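PDB 3T90: glucose-6-phosphate acetyltransferase 1 from Arabidopsis thaliana, which transfers the acetyl group of acetyl-CoA to D-glucosamine 6-phosphate, giving N-acetyl-D-glucosamine 6-phosphate on the route to UDP-GlcNAc. Local coordinates for residues G48-I56 with A66-K74; K15-L23 with E57-T67. One frame throughout, in Å; residues are numbered along the deposited sequence.

Contact 1. Residues G48-I56 with A66-K74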
ATOM      1  N   GLY A  48     -15.043   1.256   3.847  1.00 16.68           N
ATOM      2  CA  GLY A  48     -15.595   0.049   4.409  1.00 18.64           C
ATOM      3  C   GLY A  48     -14.539  -0.940   4.783  1.00 18.59           C
ATOM      4  O   GLY A  48     -13.494  -0.589   5.331  1.00 17.11           O
ATOM      5  N   ASP A  49     -14.826  -2.193   4.474  1.00 18.39           N
ATOM      6  CA  ASP A  49     -13.903  -3.232   4.829  1.00 15.56           C
ATOM      7  C   ASP A  49     -12.547  -3.221   4.078  1.00 14.79           C
ATOM      8  O   ASP A  49     -11.648  -3.964   4.425  1.00 13.72           O
ATOM      9  CB  ASP A  49     -14.602  -4.611   4.707  1.00 17.77           C
ATOM     10  CG  ASP A  49     -15.417  -5.001   5.977  1.00 23.77           C
ATOM     11  OD1 ASP A  49     -16.321  -5.834   5.762  1.00 28.04           O
ATOM     12  OD2 ASP A  49     -15.162  -4.577   7.167  1.00 25.71           O
ATOM     13  N   ASP A  50     -12.420  -2.398   3.076  1.00 11.49           N
ATOM     14  CA  ASP A  50     -11.156  -2.272   2.336  1.00 12.08           C
ATOM     15  C   ASP A  50     -10.146  -1.350   3.060  1.00 10.03           C
ATOM     16  O   ASP A  50      -9.021  -1.200   2.612  1.00 10.38           O
ATOM     17  CB  ASP A  50     -11.421  -1.739   0.945  1.00 12.96           C
ATOM     18  CG  ASP A  50     -12.130  -2.766   0.070  1.00 21.60           C
ATOM     19  OD1 ASP A  50     -11.691  -3.917   0.109  1.00 20.61           O
ATOM     20  OD2 ASP A  50     -13.112  -2.366  -0.605  1.00 30.47           O
ATOM     21  N   HIS A  51     -10.549  -0.725   4.186  1.00 10.28           N
ATOM     22  CA  HIS A  51      -9.539   0.162   4.916  1.00 12.53           C
ATOM     23  C   HIS A  51      -9.955   0.201   6.386  1.00 15.08           C
ATOM     24  O   HIS A  51     -10.872   1.057   6.657  1.00 16.37           O
ATOM     25  CB  HIS A  51      -9.467   1.576   4.263  1.00 13.87           C
ATOM     26  CG  HIS A  51      -8.229   2.382   4.646  1.00 15.27           C
ATOM     27  ND1 HIS A  51      -7.874   3.588   4.046  1.00 18.91           N
ATOM     28  CD2 HIS A  51      -7.270   2.102   5.527  1.00 13.75           C
ATOM     29  CE1 HIS A  51      -6.739   4.018   4.613  1.00 17.71           C
ATOM     30  NE2 HIS A  51      -6.396   3.153   5.566  1.00 13.44           N
ATOM     31  N   VAL A  52      -9.268  -0.606   7.240  1.00 13.42           N
ATOM     32  CA  VAL A  52      -9.554  -0.893   8.691  1.00 12.94           C
ATOM     33  C   VAL A  52      -8.406  -0.299   9.568  1.00 11.04           C
ATOM     34  O   VAL A  52      -7.244  -0.379   9.207  1.00 12.22           O
ATOM     35  CB  VAL A  52      -9.586  -2.455   9.115  1.00 15.41           C
ATOM     36  CG1 VAL A  52      -9.424  -2.656  10.683  1.00 16.10           C
ATOM     37  CG2 VAL A  52     -10.780  -3.196   8.577  1.00 17.55           C
ATOM     38  N   ILE A  53      -8.775   0.477  10.586  1.00  8.89           N
ATOM     39  CA  ILE A  53      -7.834   0.892  11.569  1.00  8.20           C
ATOM     40  C   ILE A  53      -8.143   0.209  12.900  1.00 10.10           C
ATOM     41  O   ILE A  53      -9.287   0.370  13.402  1.00 10.25           O
ATOM     42  CB  ILE A  53      -7.835   2.405  11.762  1.00  8.79           C
ATOM     43  CG1 ILE A  53      -7.588   3.069  10.382  1.00 11.72           C
ATOM     44  CG2 ILE A  53      -6.793   2.793  12.857  1.00  9.22           C
ATOM     45  CD1 ILE A  53      -7.509   4.579  10.450  1.00 12.30           C
ATOM     46  N   CYS A  54      -7.193  -0.541  13.468  1.00  8.92           N
ATOM     47  CA  CYS A  54      -7.368  -1.232  14.750  1.00 10.02           C
ATOM     48  C   CYS A  54      -6.741  -0.324  15.814  1.00 10.40           C
ATOM     49  O   CYS A  54      -5.657   0.266  15.605  1.00 12.22           O
ATOM     50  CB  CYS A  54      -6.540  -2.549  14.661  1.00 11.47           C
ATOM     51  SG  CYS A  54      -6.434  -3.444  16.207  1.00 15.47           S
ATOM     52  N   VAL A  55      -7.421  -0.233  16.959  1.00  8.88           N
ATOM     53  CA  VAL A  55      -6.833   0.373  18.170  1.00  9.95           C
ATOM     54  C   VAL A  55      -6.985  -0.519  19.363  1.00  9.70           C
ATOM     55  O   VAL A  55      -7.962  -1.325  19.436  1.00 10.62           O
ATOM     56  CB  VAL A  55      -7.488   1.758  18.499  1.00  8.95           C
ATOM     57  CG1 VAL A  55      -7.186   2.803  17.424  1.00  9.48           C
ATOM     58  CG2 VAL A  55      -8.957   1.683  18.862  1.00 11.75           C
ATOM     59  N   ILE A  56      -6.052  -0.383  20.288  1.00 10.74           N
ATOM     60  CA  ILE A  56      -6.198  -1.005  21.570  1.00 10.96           C
ATOM     61  C   ILE A  56      -6.247   0.126  22.572  1.00 10.84           C
ATOM     62  O   ILE A  56      -5.288   0.915  22.668  1.00 10.20           O
ATOM     63  CB  ILE A  56      -5.053  -1.943  21.915  1.00 11.08           C
ATOM     64  CG1 ILE A  56      -4.998  -3.031  20.890  1.00 12.91           C
ATOM     65  CG2 ILE A  56      -5.196  -2.500  23.367  1.00 13.46           C
ATOM     66  CD1 ILE A  56      -3.770  -4.043  21.109  1.00 13.51           C
ATOM     67  N   ALA A  66      -2.154   1.263  21.533  1.00  9.98           N
ATOM     68  CA  ALA A  66      -1.544   0.736  20.300  1.00  8.34           C
ATOM     69  C   ALA A  66      -2.496   0.885  19.152  1.00  7.62           C
ATOM     70  O   ALA A  66      -3.718   1.045  19.329  1.00  8.98           O
ATOM     71  CB  ALA A  66      -1.196  -0.793  20.506  1.00  8.63           C
ATOM     72  N   THR A  67      -1.966   0.915  17.934  1.00  8.52           N
ATOM     73  CA  THR A  67      -2.758   1.087  16.731  1.00  7.72           C
ATOM     74  C   THR A  67      -2.029   0.480  15.526  1.00  7.45           C
ATOM     75  O   THR A  67      -0.802   0.304  15.540  1.00  8.37           O
ATOM     76  CB  THR A  67      -3.080   2.562  16.468  1.00  8.28           C
ATOM     77  OG1 THR A  67      -4.023   2.648  15.374  1.00  8.05           O
ATOM     78  CG2 THR A  67      -1.858   3.424  16.160  1.00  8.92           C
ATOM     79  N   GLY A  68      -2.829   0.189  14.487  1.00  8.23           N
ATOM     80  CA  GLY A  68      -2.260  -0.249  13.204  1.00  8.78           C
ATOM     81  C   GLY A  68      -3.402  -0.246  12.240  1.00  8.25           C
ATOM     82  O   GLY A  68      -4.568  -0.404  12.580  1.00  9.62           O
ATOM     83  N   SER A  69      -3.065  -0.081  10.968  1.00  6.76           N
ATOM     84  CA  SER A  69      -4.042   0.069   9.887  0.51  7.65           C
ATOM     85  C   SER A  69      -3.827  -0.957   8.786  1.00  6.93           C
ATOM     86  O   SER A  69      -2.699  -1.456   8.616  1.00  8.39           O
ATOM     87  CB  SER A  69      -3.886   1.450   9.242  0.51  7.88           C
ATOM     88  OG  SER A  69      -3.993   2.479  10.221  0.51 11.53           O
ATOM     89  N   VAL A  70      -4.874  -1.269   8.038  1.00  7.93           N
ATOM     90  CA  VAL A  70      -4.606  -1.991   6.754  1.00  7.91           C
ATOM     91  C   VAL A  70      -5.480  -1.478   5.627  1.00  8.98           C
ATOM     92  O   VAL A  70      -6.659  -1.213   5.830  1.00  9.03           O
ATOM     93  CB  VAL A  70      -4.771  -3.553   7.013  1.00  6.86           C
ATOM     94  CG1 VAL A  70      -6.254  -3.953   7.322  1.00 11.53           C
ATOM     95  CG2 VAL A  70      -4.222  -4.310   5.774  1.00  7.68           C
ATOM     96  N   MET A  71      -4.890  -1.325   4.459  1.00  6.34           N
ATOM     97  CA  MET A  71      -5.574  -0.896   3.276  1.00  7.66           C
ATOM     98  C   MET A  71      -5.492  -2.009   2.272  1.00  8.03           C
ATOM     99  O   MET A  71      -4.347  -2.486   1.972  1.00  8.54           O
ATOM    100  CB  MET A  71      -4.958   0.388   2.741  1.00  8.87           C
ATOM    101  CG  MET A  71      -5.791   0.809   1.570  1.00  8.93           C
ATOM    102  SD  MET A  71      -5.280   2.452   1.005  1.00 20.02           S
ATOM    103  CE  MET A  71      -3.964   2.099   0.290  1.00 14.84           C
ATOM    104  N   ILE A  72      -6.663  -2.442   1.768  1.00  6.94           N
ATOM    105  CA  ILE A  72      -6.718  -3.553   0.826  1.00  9.28           C
ATOM    106  C   ILE A  72      -6.678  -2.993  -0.575  1.00  8.48           C
ATOM    107  O   ILE A  72      -7.456  -2.082  -0.982  1.00 10.27           O
ATOM    108  CB  ILE A  72      -7.962  -4.444   1.102  1.00  8.46           C
ATOM    109  CG1 ILE A  72      -7.766  -5.138   2.444  1.00 13.06           C
ATOM    110  CG2 ILE A  72      -8.044  -5.594   0.091  1.00 11.78           C
ATOM    111  CD1 ILE A  72      -9.022  -6.043   2.891  1.00 15.52           C
ATOM    112  N   GLU A  73      -5.718  -3.530  -1.332  1.00  7.48           N
ATOM    113  CA  GLU A  73      -5.452  -3.125  -2.740  1.00  7.04           C
ATOM    114  C   GLU A  73      -6.007  -4.210  -3.667  1.00  7.76           C
ATOM    115  O   GLU A  73      -5.542  -5.354  -3.569  1.00  9.08           O
ATOM    116  CB  GLU A  73      -3.964  -3.063  -2.946  1.00  6.91           C
ATOM    117  CG  GLU A  73      -3.636  -2.619  -4.435  1.00  7.31           C
ATOM    118  CD  GLU A  73      -2.236  -2.987  -4.805  1.00  8.48           C
ATOM    119  OE1 GLU A  73      -1.863  -2.963  -5.999  1.00 10.16           O
ATOM    120  OE2 GLU A  73      -1.404  -3.384  -3.966  1.00 10.13           O
ATOM    121  N   LYS A  74      -6.914  -3.845  -4.547  1.00  6.27           N
ATOM    122  CA  LYS A  74      -7.349  -4.788  -5.597  1.00  7.03           C
ATOM    123  C   LYS A  74      -6.396  -4.757  -6.755  1.00  9.11           C
ATOM    124  O   LYS A  74      -6.009  -3.687  -7.220  1.00  9.00           O
ATOM    125  CB  LYS A  74      -8.714  -4.390  -6.066  1.00  9.47           C
ATOM    126  CG  LYS A  74      -9.788  -4.567  -4.939  1.00 10.61           C
ATOM    127  CD  LYS A  74     -11.165  -4.180  -5.420  1.00 16.35           C
ATOM    128  CE  LYS A  74     -12.103  -4.325  -4.223  1.00 20.46           C
ATOM    129  NZ  LYS A  74     -12.154  -3.008  -3.463  1.00 28.66           N
TER
HETATM  130  O   HOH W   1      -8.632   0.241   0.336  0.62 19.80           O

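Contact 2. Residues K15-L23 with E57-T67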
ATOM      1  N   LYS A  15     -10.632  10.737  18.855  1.00 12.12           N
ATOM      2  CA  LYS A  15      -9.880  11.990  18.829  1.00 11.99           C
ATOM      3  C   LYS A  15      -9.659  12.542  20.254  1.00 13.08           C
ATOM      4  O   LYS A  15      -8.666  13.267  20.444  1.00 14.79           O
ATOM      5  CB  LYS A  15     -10.570  13.004  17.905  1.00 14.65           C
ATOM      6  CG  LYS A  15     -11.894  13.439  18.304  1.00 15.92           C
ATOM      7  CD  LYS A  15     -12.442  14.471  17.253  1.00 17.44           C
ATOM      8  CE  LYS A  15     -13.885  14.665  17.360  1.00 15.38           C
ATOM      9  NZ  LYS A  15     -14.661  13.463  16.864  1.00 13.81           N
ATOM     10  N   ARG A  16     -10.479  12.160  21.236  1.00 12.34           N
ATOM     11  CA  ARG A  16     -10.216  12.652  22.572  1.00 12.74           C
ATOM     12  C   ARG A  16      -9.441  11.640  23.437  1.00 13.73           C
ATOM     13  O   ARG A  16      -9.233  11.892  24.658  1.00 15.56           O
ATOM     14  CB  ARG A  16     -11.540  13.102  23.236  1.00 14.38           C
ATOM     15  CG  ARG A  16     -12.489  12.039  23.415  1.00 14.09           C
ATOM     16  CD  ARG A  16     -13.660  12.457  24.363  1.00 20.37           C
ATOM     17  NE  ARG A  16     -14.628  11.370  24.511  1.00 29.30           N
ATOM     18  CZ  ARG A  16     -14.535  10.375  25.407  1.00 32.14           C
ATOM     19  NH1 ARG A  16     -13.536  10.341  26.291  1.00 33.67           N
ATOM     20  NH2 ARG A  16     -15.475   9.426  25.439  1.00 33.16           N
ATOM     21  N   LYS A  17      -8.937  10.523  22.841  1.00 12.26           N
ATOM     22  CA  LYS A  17      -8.299   9.469  23.605  1.00 10.37           C
ATOM     23  C   LYS A  17      -6.835   9.306  23.232  1.00 11.18           C
ATOM     24  O   LYS A  17      -6.266   8.232  23.399  1.00 12.49           O
ATOM     25  CB  LYS A  17      -9.086   8.167  23.387  1.00 12.25           C
ATOM     26  CG  LYS A  17     -10.505   8.150  24.020  1.00 14.39           C
ATOM     27  CD  LYS A  17     -11.139   6.732  23.919  1.00 16.33           C
ATOM     28  CE  LYS A  17     -12.467   6.866  24.596  1.00 20.09           C
ATOM     29  NZ  LYS A  17     -13.174   5.570  24.441  1.00 17.53           N
ATOM     30  N   GLY A  18      -6.218  10.347  22.725  1.00 10.60           N
ATOM     31  CA  GLY A  18      -4.778  10.288  22.474  1.00 10.56           C
ATOM     32  C   GLY A  18      -4.345   9.487  21.257  1.00 10.32           C
ATOM     33  O   GLY A  18      -3.146   9.084  21.194  1.00 10.47           O
ATOM     34  N   PHE A  19      -5.280   9.309  20.331  1.00 10.42           N
ATOM     35  CA  PHE A  19      -4.925   8.630  19.024  1.00  8.27           C
ATOM     36  C   PHE A  19      -3.850   9.368  18.219  1.00  8.48           C
ATOM     37  O   PHE A  19      -2.838   8.754  17.843  1.00  7.31           O
ATOM     38  CB  PHE A  19      -6.201   8.384  18.243  1.00 10.35           C
ATOM     39  CG  PHE A  19      -5.949   7.749  16.907  1.00  8.98           C
ATOM     40  CD1 PHE A  19      -5.506   6.423  16.796  1.00  9.10           C
ATOM     41  CD2 PHE A  19      -6.143   8.484  15.776  1.00  9.23           C
ATOM     42  CE1 PHE A  19      -5.323   5.869  15.534  1.00 10.56           C
ATOM     43  CE2 PHE A  19      -5.943   7.930  14.508  1.00  8.93           C
ATOM     44  CZ  PHE A  19      -5.522   6.618  14.421  1.00  9.88           C
ATOM     45  N   ILE A  20      -4.028  10.647  17.943  1.00  8.21           N
ATOM     46  CA  ILE A  20      -3.062  11.372  17.153  1.00  8.68           C
ATOM     47  C   ILE A  20      -1.741  11.491  17.946  1.00  9.41           C
ATOM     48  O   ILE A  20      -0.650  11.256  17.383  1.00  9.88           O
ATOM     49  CB  ILE A  20      -3.615  12.771  16.795  1.00  9.85           C
ATOM     50  CG1 ILE A  20      -4.929  12.599  15.981  1.00  9.04           C
ATOM     51  CG2 ILE A  20      -2.538  13.653  16.035  1.00 13.36           C
ATOM     52  CD1 ILE A  20      -4.640  11.905  14.595  1.00 10.52           C
ATOM     53  N   GLU A  21      -1.842  11.711  19.256  1.00 11.16           N
ATOM     54  CA  GLU A  21      -0.627  11.727  20.105  1.00 10.51           C
ATOM     55  C   GLU A  21       0.170  10.425  19.984  1.00  9.54           C
ATOM     56  O   GLU A  21       1.414  10.491  19.892  1.00 11.58           O
ATOM     57  CB  GLU A  21      -0.999  12.036  21.538  1.00 12.19           C
ATOM     58  CG  GLU A  21      -1.612  13.463  21.685  1.00 16.58           C
ATOM     59  CD  GLU A  21      -3.128  13.381  21.732  1.00 21.10           C
ATOM     60  OE1 GLU A  21      -3.805  12.793  20.822  1.00 15.88           O
ATOM     61  OE2 GLU A  21      -3.708  13.903  22.751  1.00 32.52           O
ATOM     62  N   LEU A  22      -0.495   9.271  19.947  1.00  8.84           N
ATOM     63  CA  LEU A  22       0.209   7.999  19.840  1.00  7.85           C
ATOM     64  C   LEU A  22       0.852   7.894  18.459  1.00  7.52           C
ATOM     65  O   LEU A  22       2.021   7.427  18.364  1.00  8.78           O
ATOM     66  CB  LEU A  22      -0.807   6.886  20.053  1.00  9.64           C
ATOM     67  CG  LEU A  22      -0.279   5.512  19.689  1.00  9.36           C
ATOM     68  CD1 LEU A  22       0.973   5.129  20.560  1.00 13.32           C
ATOM     69  CD2 LEU A  22      -1.402   4.440  19.791  1.00 12.96           C
ATOM     70  N   LEU A  23       0.118   8.304  17.395  1.00  8.41           N
ATOM     71  CA  LEU A  23       0.758   8.290  16.058  1.00  8.67           C
ATOM     72  C   LEU A  23       2.068   9.096  16.032  1.00  8.31           C
ATOM     73  O   LEU A  23       2.956   8.760  15.261  1.00  9.83           O
ATOM     74  CB  LEU A  23      -0.177   8.766  14.941  1.00  7.71           C
ATOM     75  CG  LEU A  23      -1.343   7.819  14.647  1.00  9.98           C
ATOM     76  CD1 LEU A  23      -2.377   8.451  13.690  1.00 11.60           C
ATOM     77  CD2 LEU A  23      -0.841   6.429  14.100  1.00 11.70           C
ATOM     78  N   GLU A  57      -7.337   0.168  23.374  1.00 12.59           N
ATOM     79  CA  GLU A  57      -7.476   1.147  24.415  1.00 14.74           C
ATOM     80  C   GLU A  57      -7.054   0.562  25.740  1.00 13.17           C
ATOM     81  O   GLU A  57      -7.454  -0.571  26.029  1.00 16.04           O
ATOM     82  CB  GLU A  57      -8.944   1.660  24.494  1.00 13.62           C
ATOM     83  CG  GLU A  57      -9.135   2.764  25.521  1.00 17.12           C
ATOM     84  CD  GLU A  57     -10.576   3.308  25.611  1.00 21.59           C
ATOM     85  OE1 GLU A  57     -11.292   3.365  24.605  1.00 19.35           O
ATOM     86  OE2 GLU A  57     -10.998   3.710  26.751  1.00 28.24           O
ATOM     87  N   GLU A  58      -6.275   1.333  26.498  1.00 14.41           N
ATOM     88  CA  GLU A  58      -6.015   0.904  27.924  1.00 16.73           C
ATOM     89  C   GLU A  58      -7.115   1.608  28.741  1.00 17.45           C
ATOM     90  O   GLU A  58      -7.252   2.840  28.783  1.00 17.16           O
ATOM     91  CB  GLU A  58      -4.616   1.294  28.356  1.00 16.83           C
ATOM     92  CG  GLU A  58      -4.190   0.581  29.658  1.00 17.58           C
ATOM     93  CD  GLU A  58      -4.837   1.255  30.892  1.00 20.09           C
ATOM     94  OE1 GLU A  58      -4.701   2.503  31.030  1.00 21.71           O
ATOM     95  OE2 GLU A  58      -5.489   0.466  31.649  1.00 23.78           O
ATOM     96  N   GLU A  59      -7.840   0.747  29.432  1.00 22.16           N
ATOM     97  CA  GLU A  59      -9.098   1.099  30.079  1.00 23.93           C
ATOM     98  C   GLU A  59      -8.973   2.072  31.249  1.00 23.77           C
ATOM     99  O   GLU A  59      -9.761   2.996  31.349  1.00 22.08           O
ATOM    100  CB  GLU A  59      -9.797  -0.198  30.503  1.00 26.00           C
ATOM    101  CG  GLU A  59     -10.405  -0.961  29.332  1.00 30.63           C
ATOM    102  CD  GLU A  59     -11.487  -1.926  29.799  1.00 41.30           C
ATOM    103  OE1 GLU A  59     -12.361  -1.488  30.602  1.00 43.82           O
ATOM    104  OE2 GLU A  59     -11.463  -3.114  29.379  1.00 44.36           O
ATOM    105  N   THR A  60      -7.973   1.879  32.112  1.00 24.56           N
ATOM    106  CA  THR A  60      -7.839   2.724  33.282  1.00 25.80           C
ATOM    107  C   THR A  60      -7.559   4.167  32.935  1.00 25.60           C
ATOM    108  O   THR A  60      -8.154   5.084  33.539  1.00 27.35           O
ATOM    109  CB  THR A  60      -6.877   2.103  34.390  1.00 26.18           C
ATOM    110  OG1 THR A  60      -5.507   2.209  33.966  1.00 31.55           O
ATOM    111  CG2 THR A  60      -7.186   0.646  34.643  1.00 26.03           C
ATOM    112  N   SER A  61      -6.672   4.406  31.954  1.00 21.61           N
ATOM    113  CA  SER A  61      -6.313   5.707  31.494  1.00 21.37           C
ATOM    114  C   SER A  61      -7.335   6.195  30.461  1.00 21.05           C
ATOM    115  O   SER A  61      -7.557   7.361  30.300  1.00 21.18           O
ATOM    116  CB  SER A  61      -4.896   5.676  30.899  1.00 22.58           C
ATOM    117  OG  SER A  61      -4.903   4.901  29.713  1.00 21.68           O
ATOM    118  N   GLY A  62      -8.007   5.260  29.797  1.00 19.98           N
ATOM    119  CA  GLY A  62      -8.881   5.624  28.673  1.00 19.98           C
ATOM    120  C   GLY A  62      -8.155   6.266  27.471  1.00 19.76           C
ATOM    121  O   GLY A  62      -8.731   7.119  26.797  1.00 21.35           O
ATOM    122  N   LYS A  63      -6.887   5.893  27.252  1.00 17.59           N
ATOM    123  CA  LYS A  63      -6.103   6.390  26.106  1.00 15.94           C
ATOM    124  C   LYS A  63      -5.815   5.204  25.188  1.00 13.68           C
ATOM    125  O   LYS A  63      -5.780   4.028  25.604  1.00 13.63           O
ATOM    126  CB  LYS A  63      -4.785   7.018  26.552  1.00 17.21           C
ATOM    127  CG  LYS A  63      -4.898   8.288  27.455  1.00 25.11           C
ATOM    128  CD  LYS A  63      -5.414   9.499  26.700  1.00 31.96           C
ATOM    129  CE  LYS A  63      -6.037  10.558  27.664  1.00 37.73           C
ATOM    130  NZ  LYS A  63      -6.834  11.544  26.850  1.00 38.70           N
ATOM    131  N   ILE A  64      -5.570   5.525  23.934  1.00 11.42           N
ATOM    132  CA  ILE A  64      -5.162   4.494  22.990  1.00 11.21           C
ATOM    133  C   ILE A  64      -3.696   4.110  23.277  1.00 10.76           C
ATOM    134  O   ILE A  64      -2.794   4.966  23.332  1.00 12.56           O
ATOM    135  CB  ILE A  64      -5.293   5.026  21.548  1.00  9.80           C
ATOM    136  CG1 ILE A  64      -6.717   5.577  21.294  1.00 11.32           C
ATOM    137  CG2 ILE A  64      -4.881   3.934  20.501  1.00  8.95           C
ATOM    138  CD1 ILE A  64      -7.818   4.578  21.552  1.00 12.53           C
ATOM    139  N   ALA A  65      -3.493   2.834  23.455  1.00 10.35           N
ATOM    140  CA  ALA A  65      -2.191   2.257  23.751  1.00 11.22           C
ATOM    141  C   ALA A  65      -1.424   1.684  22.540  1.00 10.21           C
ATOM    142  O   ALA A  65      -0.234   1.554  22.544  1.00 11.00           O
ATOM    143  CB  ALA A  65      -2.405   1.098  24.789  1.00 11.87           C
ATOM    144  N   ALA A  66      -2.154   1.263  21.533  1.00  9.98           N
ATOM    145  CA  ALA A  66      -1.544   0.736  20.300  1.00  8.34           C
ATOM    146  C   ALA A  66      -2.496   0.885  19.152  1.00  7.62           C
ATOM    147  O   ALA A  66      -3.718   1.045  19.329  1.00  8.98           O
ATOM    148  CB  ALA A  66      -1.196  -0.793  20.506  1.00  8.63           C
ATOM    149  N   THR A  67      -1.966   0.915  17.934  1.00  8.52           N
ATOM    150  CA  THR A  67      -2.758   1.087  16.731  1.00  7.72           C
ATOM    151  C   THR A  67      -2.029   0.480  15.526  1.00  7.45           C
ATOM    152  O   THR A  67      -0.802   0.304  15.540  1.00  8.37           O
ATOM    153  CB  THR A  67      -3.080   2.562  16.468  1.00  8.28           C
ATOM    154  OG1 THR A  67      -4.023   2.648  15.374  1.00  8.05           O
ATOM    155  CG2 THR A  67      -1.858   3.424  16.160  1.00  8.92           C
TER
HETATM  156  O   HOH W   2      -2.356   7.768  23.464  0.73 15.43           O

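Contact 1. Residues G48-I56 with A66-K74
Val52 and Val70 form a hydrogen-bonded pair in the antiparallel strands 51-56 and 66-74, whose axes come within 4.7 Å at 169°, and the same pairing joins Cys54 to Gly68 and Ile56 to Ala66, though the return bond from Ala66 N to Ile56 O is weak. Cys54 O is gripped twice: Gly68 N and Thr67 OG1, the latter at 2.9 Å, reach Cys54 O from opposite faces of its plane. With OG1 anti to the backbone N (chi1 -172°), the Thr67 hydroxyl is turned onto Cys54 O, beside Ile53 CG2. On the face that carries Ile53 and Thr67, Met71 covers one face of the His51 ring: its CB lies over that face, offset toward the rim, in a CH-pi contact, and SD lies 4.4 Å from the centroid of the His51 ring. Past the paired strands, Asp50 O accepts Ile72 N at 2.8 Å, while a water spans Asp50 O and Ile72 O. Lys74, bent at its last torsion, brings NZ to 3.1 Å from Asp50 OD2, a salt bridge that meets the carboxylate from above its plane. Replacing Asp50 by an alanine would probably leave the Lys74 ammonium without this mate and its chain end freer to turn. Val52, Cys54, Ile56 and Val70 pack on helix 100-114. Strands 51-58 and 63-74 form an antiparallel beta hairpin within the GNAT-fold sheet, between strands 5-9 and 82-91.

Contact 2. Residues K15-L23 with E57-T67
Lys17 O accepts Ile64 N at 2.8 Å, with an N-H...O angle of 163°, and so ties the residues just before helix 19-23 of the GNAT fold to the beta hairpin formed by strands 51-58 and 63-74. The Lys17 side chain can be followed outward. Lys17 CB touches Gly62 O at 3.6 Å and Ile64 CG1; CG stays against Gly62 O; CD passes on to Glu57 OE1. The chain is extended beyond CG, which carries NZ to 2.9 Å from Glu57 OE1 in a salt bridge on the syn side of the carboxylate, 29° out of its plane. Arg8 also pairs with Glu57 OE1, a shared grip that would be expected to favour the ionised carboxylate.

Gly18, at the N-cap of helix 19-23, has positive phi, and a CB there would come tightly against Lys63 CD. Lys63 bends at chi2 to pass Lys17 O, and its NZ makes only a weak bond to Arg16 O. From the helix, Leu22 CD2 reaches Ile64 CG2 at 3.6 Å and also touches Thr67 CG2, which Leu23 CD2 meets as well. The helix and strand 63-67 cross at -35°, 8.0 Å apart at closest approach. On the hairpin, Gly62 and Lys63 both face Glu58 in a G1 beta bulge, while Ala65 and Ala66 both face Ile56 in a classic bulge. The Phe19 ring also stacks edge-to-face with Phe76 of the second subunit. Within this contact, the edge of the Phe19 ring is presented to Thr67, whose OG1, hydrogen-bonded to Cys54 O, lies near the ring plane, 3.5 Å from Phe19 CE1.

In the fold
The two contacts have centres about 17 Å apart and draw on the same hairpin, strands 51-58 and 63-74, in the mixed sheet of the GNAT fold. Their segments alternate along the chain, 15-23, 48-56, 57-67 and 66-74, and Ala66 and Thr67 belong to both. Contact 1 is the pairing along the hairpin; in contact 2 helix 19-23 packs on strand 63-74, while Lys17 before it reaches the turn end. They meet where Val55 touches Ile64 and Phe19, and through a probable hydrogen bond of Ala65 N with Ile56 O. Ala66 and Ala65 lie near Leu100, a probable acetyl-CoA-binding residue. The second subunit is touched by the hairpin in contact 1 and by helix 19-23 in contact 2, consistent with the homodimer.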